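Local coordinates for putative N-acetylmuramoyl-L-alanine amidase,autolysin cwp6 (Peptoclostridium difficile, PDB 5J72), which probably cleaves the amide bond between N-acetylmuramic acid and L-alanine in peptidoglycan as a zinc-binding autolysin anchored to the cell wall, at residues Ala138-Gln150 / Pro183-Thr196. Residues are numbered along the deposited sequence; the frame is centred on the assembly and turned at random.
Sequences ATRFETAVEISKQ and PILLANKDDIPEST
With CG set anti to its own carbonyl carbon (chi1 -64°), Phe141 swings its ring from the first turn of helix 140-150 toward the chain leaving strand 184-187. Leu186 CB, pointing toward the helix, meets the ring at Phe141 CD1, 3.5 Å away, and CG, beside the backbone N, carries the Leu186 CD1 methyl to Arg140 O. Pro193 covers one face of the ring, its CG 3.4 Å from Phe141 CD1. The Leu186 and Ala187 carbonyl oxygens lie at the ring edge, near its plane, and Asn188 OD1 stands 3.5 Å from Phe141 CZ. That amide is tethered within its own loop: Asn188 ND2 donates almost straight (172°) to Asp191 OD2. Both segments belong to a CWB2 cell-wall-binding domain, in which strand 184-187 is an outermost member of a four-stranded parallel sheet; the helix runs nearly antiparallel to it, at 158° and 7.4 Å between axes. Farther along this helix, Ala144 CB points at the strand, and Leu185 CD2 rests against both Ala144 O and Ser148 CB. Ser148 OG also lies against the Pro183 ring, although its hydrogen-bonding partner is Glu199 of helix 194-203. Water carries the polar links between the segments. One molecule gives its two protons to Phe141 O and Thr196 OG1 and accepts from Leu186 N at 3.1 Å; Thr196 OG1 in turn donates to Leu186 O, in the carbonyl plane. A second water joins Ala144 O to Ile184 O, and a third joins Glu142 OE2 to Ser195 OG. The other carboxylate oxygen, Glu142 OE1, is gripped from opposite faces by Thr139 N and OG1. Thr139 and Glu142 form a capping box at the helix start, and Phe141 N adds a capping bond to Thr139 OG1; Phe141 CB lies 3.3 Å from Ser195 OG.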
loop_
_atom_site.group_PDB
_atom_site.type_symbol
_atom_site.label_atom_id
_atom_site.label_comp_id
_atom_site.label_asym_id
_atom_site.label_seq_id
_atom_site.Cartn_x
_atom_site.Cartn_y
_atom_site.Cartn_z
ATOM N N ALA A 138 9.767 -16.157 11.803
ATOM C CA ALA A 138 10.244 -17.148 10.826
ATOM C C ALA A 138 9.238 -17.458 9.748
ATOM O O ALA A 138 9.617 -17.612 8.598
ATOM C CB ALA A 138 10.610 -18.437 11.549
ATOM N N THR A 139 7.951 -17.570 10.097
ATOM C CA THR A 139 6.915 -17.826 9.113
ATOM C C THR A 139 5.760 -16.845 9.315
ATOM O O THR A 139 5.768 -16.039 10.263
ATOM C CB THR A 139 6.385 -19.268 9.230
ATOM O OG1 THR A 139 5.467 -19.341 10.321
ATOM C CG2 THR A 139 7.518 -20.295 9.516
ATOM N N ARG A 140 4.787 -16.938 8.435
ATOM C CA ARG A 140 3.618 -16.113 8.488
ATOM C C ARG A 140 2.931 -16.243 9.897
ATOM O O ARG A 140 2.368 -15.255 10.375
ATOM C CB ARG A 140 2.645 -16.553 7.398
ATOM C CG ARG A 140 2.232 -18.026 7.502
ATOM C CD ARG A 140 1.488 -18.514 6.188
ATOM N NE ARG A 140 2.393 -18.325 5.043
ATOM C CZ ARG A 140 2.027 -18.254 3.767
ATOM N NH1 ARG A 140 0.757 -18.418 3.419
ATOM N NH2 ARG A 140 2.925 -17.976 2.836
ATOM N N PHE A 141 2.957 -17.431 10.508
ATOM C CA PHE A 141 2.322 -17.631 11.834
ATOM C C PHE A 141 3.021 -16.764 12.880
ATOM O O PHE A 141 2.330 -16.122 13.649
ATOM C CB PHE A 141 2.411 -19.114 12.280
ATOM C CG PHE A 141 1.634 -19.987 11.358
ATOM C CD1 PHE A 141 0.278 -20.198 11.556
ATOM C CD2 PHE A 141 2.243 -20.564 10.238
ATOM C CE1 PHE A 141 -0.473 -20.964 10.654
ATOM C CE2 PHE A 141 1.491 -21.331 9.339
ATOM C CZ PHE A 141 0.139 -21.524 9.550
ATOM N N GLU A 142 4.399 -16.763 12.916
ATOM C CA GLU A 142 5.086 -15.952 13.907
ATOM C C GLU A 142 4.972 -14.500 13.574
ATOM O O GLU A 142 4.985 -13.678 14.497
ATOM C CB GLU A 142 6.586 -16.295 14.041
ATOM C CG GLU A 142 6.846 -17.687 14.595
ATOM C CD GLU A 142 6.724 -18.768 13.535
ATOM O OE1 GLU A 142 6.774 -18.467 12.325
ATOM O OE2 GLU A 142 6.557 -19.932 13.919
ATOM N N THR A 143 4.892 -14.146 12.277
ATOM C CA THR A 143 4.738 -12.734 11.947
ATOM C C THR A 143 3.351 -12.241 12.480
ATOM O O THR A 143 3.305 -11.130 13.022
ATOM C CB THR A 143 4.857 -12.514 10.422
ATOM O OG1 THR A 143 6.229 -12.604 10.125
ATOM C CG2 THR A 143 4.380 -11.101 9.965
ATOM N N ALA A 144 2.280 -13.050 12.332
ATOM C CA ALA A 144 0.965 -12.627 12.839
ATOM C C ALA A 144 1.059 -12.415 14.391
ATOM O O ALA A 144 0.449 -11.492 14.941
ATOM C CB ALA A 144 -0.091 -13.661 12.516
ATOM N N VAL A 145 1.849 -13.228 15.063
ATOM C CA VAL A 145 2.001 -13.052 16.520
ATOM C C VAL A 145 2.707 -11.745 16.829
ATOM O O VAL A 145 2.334 -11.049 17.792
ATOM C CB VAL A 145 2.769 -14.274 17.105
ATOM C CG1 VAL A 145 3.176 -14.010 18.593
ATOM C CG2 VAL A 145 1.851 -15.529 17.042
ATOM N N GLU A 146 3.752 -11.354 16.039
ATOM C CA GLU A 146 4.409 -10.102 16.388
ATOM C C GLU A 146 3.482 -8.921 16.170
ATOM O O GLU A 146 3.602 -7.921 16.861
ATOM C CB GLU A 146 5.694 -9.900 15.581
ATOM C CG GLU A 146 6.740 -10.974 15.925
ATOM C CD GLU A 146 7.091 -10.936 17.446
ATOM O OE1 GLU A 146 6.961 -11.975 18.129
ATOM O OE2 GLU A 146 7.449 -9.863 17.938
ATOM N N ILE A 147 2.562 -9.033 15.196
ATOM C CA ILE A 147 1.610 -7.949 14.925
ATOM C C ILE A 147 0.621 -7.836 16.117
ATOM O O ILE A 147 0.275 -6.745 16.567
ATOM C CB ILE A 147 0.893 -8.266 13.597
ATOM C CG1 ILE A 147 1.867 -8.026 12.383
ATOM C CG2 ILE A 147 -0.323 -7.298 13.427
ATOM C CD1 ILE A 147 1.292 -8.656 11.060
ATOM N N SER A 148 0.159 -8.970 16.558
ATOM C CA SER A 148 -0.765 -9.100 17.690
ATOM C C SER A 148 -0.137 -8.447 18.968
ATOM O O SER A 148 -0.768 -7.640 19.657
ATOM C CB SER A 148 -1.034 -10.620 17.902
ATOM O OG SER A 148 -1.878 -10.728 19.045
ATOM N N LYS A 149 1.134 -8.744 19.240
ATOM C CA LYS A 149 1.837 -8.154 20.421
ATOM C C LYS A 149 1.995 -6.705 20.288
ATOM O O LYS A 149 1.995 -5.979 21.279
ATOM C CB LYS A 149 3.215 -8.793 20.565
ATOM C CG LYS A 149 3.074 -10.181 21.107
ATOM C CD LYS A 149 4.435 -10.906 21.141
ATOM C CE LYS A 149 4.184 -12.273 21.761
ATOM N NZ LYS A 149 5.410 -13.151 21.815
ATOM N N GLN A 150 2.140 -6.215 19.060
ATOM C CA GLN A 150 2.261 -4.771 18.880
ATOM C C GLN A 150 0.994 -4.021 19.144
ATOM O O GLN A 150 1.026 -2.989 19.838
ATOM C CB GLN A 150 2.716 -4.463 17.413
ATOM C CG GLN A 150 3.026 -2.983 17.168
ATOM C CD GLN A 150 4.236 -2.517 17.988
ATOM O OE1 GLN A 150 5.098 -3.327 18.385
ATOM N NE2 GLN A 150 4.332 -1.187 18.185
ATOM N N PRO A 183 -6.954 -8.821 16.698
ATOM C CA PRO A 183 -5.942 -9.215 15.749
ATOM C C PRO A 183 -6.423 -10.486 14.972
ATOM O O PRO A 183 -7.362 -11.192 15.420
ATOM C CB PRO A 183 -4.749 -9.603 16.630
ATOM C CG PRO A 183 -5.418 -10.192 17.882
ATOM C CD PRO A 183 -6.660 -9.272 18.085
ATOM N N ILE A 184 -5.765 -10.768 13.865
ATOM C CA ILE A 184 -6.044 -11.971 13.122
ATOM C C ILE A 184 -4.815 -12.882 13.371
ATOM O O ILE A 184 -3.660 -12.473 13.150
ATOM C CB ILE A 184 -6.157 -11.669 11.625
ATOM C CG1 ILE A 184 -7.480 -10.922 11.356
ATOM C CG2 ILE A 184 -5.968 -13.015 10.835
ATOM C CD1 ILE A 184 -7.637 -10.305 9.912
ATOM N N LEU A 185 -5.053 -14.093 13.866
ATOM C CA LEU A 185 -3.948 -15.047 14.006
ATOM C C LEU A 185 -4.241 -16.202 12.991
ATOM O O LEU A 185 -5.354 -16.311 12.492
ATOM C CB LEU A 185 -3.834 -15.690 15.433
ATOM C CG LEU A 185 -3.459 -14.656 16.506
ATOM C CD1 LEU A 185 -3.443 -15.344 17.904
ATOM C CD2 LEU A 185 -2.100 -13.941 16.191
ATOM N N LEU A 186 -3.269 -17.057 12.775
ATOM C CA LEU A 186 -3.437 -18.068 11.736
ATOM C C LEU A 186 -3.455 -19.515 12.210
ATOM O O LEU A 186 -2.715 -19.892 13.123
ATOM C CB LEU A 186 -2.233 -17.907 10.756
ATOM C CG LEU A 186 -2.093 -16.491 10.181
ATOM C CD1 LEU A 186 -0.849 -16.400 9.332
ATOM C CD2 LEU A 186 -3.341 -16.105 9.407
ATOM N N ALA A 187 -4.289 -20.316 11.531
ATOM C CA ALA A 187 -4.448 -21.740 11.812
ATOM C C ALA A 187 -4.145 -22.567 10.529
ATOM O O ALA A 187 -4.016 -22.003 9.436
ATOM C CB ALA A 187 -5.888 -22.005 12.166
ATOM N N ASN A 188 -4.022 -23.891 10.717
ATOM C CA ASN A 188 -3.925 -24.847 9.629
ATOM C C ASN A 188 -5.318 -25.435 9.591
ATOM O O ASN A 188 -6.134 -25.158 10.485
ATOM C CB ASN A 188 -2.876 -25.892 9.915
ATOM C CG ASN A 188 -1.510 -25.301 9.724
ATOM O OD1 ASN A 188 -1.263 -24.663 8.692
ATOM N ND2 ASN A 188 -0.564 -25.453 10.621
ATOM N N LYS A 189 -5.640 -26.250 8.592
ATOM C CA LYS A 189 -7.006 -26.759 8.542
ATOM C C LYS A 189 -7.380 -27.611 9.737
ATOM O O LYS A 189 -8.535 -27.546 10.200
ATOM C CB LYS A 189 -7.205 -27.636 7.263
ATOM C CG LYS A 189 -8.630 -28.131 7.139
ATOM C CD LYS A 189 -8.774 -29.175 6.032
ATOM C CE LYS A 189 -10.221 -29.575 5.961
ATOM N NZ LYS A 189 -10.425 -30.699 5.005
ATOM N N ASP A 190 -6.435 -28.416 10.238
ATOM C CA ASP A 190 -6.788 -29.316 11.341
ATOM C C ASP A 190 -5.974 -29.114 12.626
ATOM O O ASP A 190 -6.098 -29.912 13.548
ATOM C CB ASP A 190 -6.623 -30.793 10.845
ATOM C CG ASP A 190 -7.552 -31.110 9.690
ATOM O OD1 ASP A 190 -8.768 -30.868 9.824
ATOM O OD2 ASP A 190 -7.059 -31.581 8.644
ATOM N N ASP A 191 -5.144 -28.074 12.705
ATOM C CA ASP A 191 -4.338 -27.823 13.915
ATOM C C ASP A 191 -3.940 -26.351 14.010
ATOM O O ASP A 191 -4.133 -25.605 13.041
ATOM C CB ASP A 191 -3.031 -28.631 13.866
ATOM C CG ASP A 191 -2.059 -28.165 12.755
ATOM O OD1 ASP A 191 -2.119 -28.726 11.639
ATOM O OD2 ASP A 191 -1.250 -27.228 13.006
ATOM N N ILE A 192 -3.388 -25.936 15.151
ATOM C CA ILE A 192 -2.824 -24.608 15.224
ATOM C C ILE A 192 -1.421 -24.831 15.651
ATOM O O ILE A 192 -1.177 -25.707 16.482
ATOM C CB ILE A 192 -3.546 -23.622 16.180
ATOM C CG1 ILE A 192 -3.859 -24.308 17.572
ATOM C CG2 ILE A 192 -4.810 -23.135 15.511
ATOM C CD1 ILE A 192 -4.260 -23.267 18.673
ATOM N N PRO A 193 -0.439 -24.102 15.093
ATOM C CA PRO A 193 0.941 -24.312 15.537
ATOM C C PRO A 193 1.162 -23.704 16.931
ATOM O O PRO A 193 0.346 -22.937 17.435
ATOM C CB PRO A 193 1.772 -23.607 14.479
ATOM C CG PRO A 193 0.884 -22.635 13.870
ATOM C CD PRO A 193 -0.481 -23.299 13.866
ATOM N N GLU A 194 2.295 -24.023 17.527
ATOM C CA GLU A 194 2.623 -23.569 18.847
ATOM C C GLU A 194 2.643 -22.037 18.954
ATOM O O GLU A 194 2.237 -21.498 19.975
ATOM C CB GLU A 194 4.010 -24.141 19.193
ATOM C CG GLU A 194 4.589 -23.624 20.502
ATOM C CD GLU A 194 3.711 -23.922 21.756
ATOM O OE1 GLU A 194 3.015 -24.964 21.786
ATOM O OE2 GLU A 194 3.751 -23.102 22.707
ATOM N N SER A 195 3.153 -21.348 17.916
ATOM C CA SER A 195 3.208 -19.899 17.896
ATOM C C SER A 195 1.746 -19.368 18.106
ATOM O O SER A 195 1.549 -18.560 19.020
ATOM C CB SER A 195 3.836 -19.439 16.565
ATOM O OG SER A 195 3.050 -19.872 15.464
ATOM N N THR A 196 0.759 -19.835 17.358
ATOM C CA THR A 196 -0.631 -19.353 17.530
ATOM C C THR A 196 -1.207 -19.775 18.930
ATOM O O THR A 196 -1.858 -18.987 19.598
ATOM C CB THR A 196 -1.541 -19.951 16.414
ATOM O OG1 THR A 196 -1.034 -19.466 15.170
ATOM C CG2 THR A 196 -3.027 -19.541 16.578
HETATM O O HOH W 1 -0.491 -16.974 14.069
HETATM O O HOH W 2 4.578 -21.484 13.669
HETATM O O HOH W 3 -2.091 -10.529 14.262
#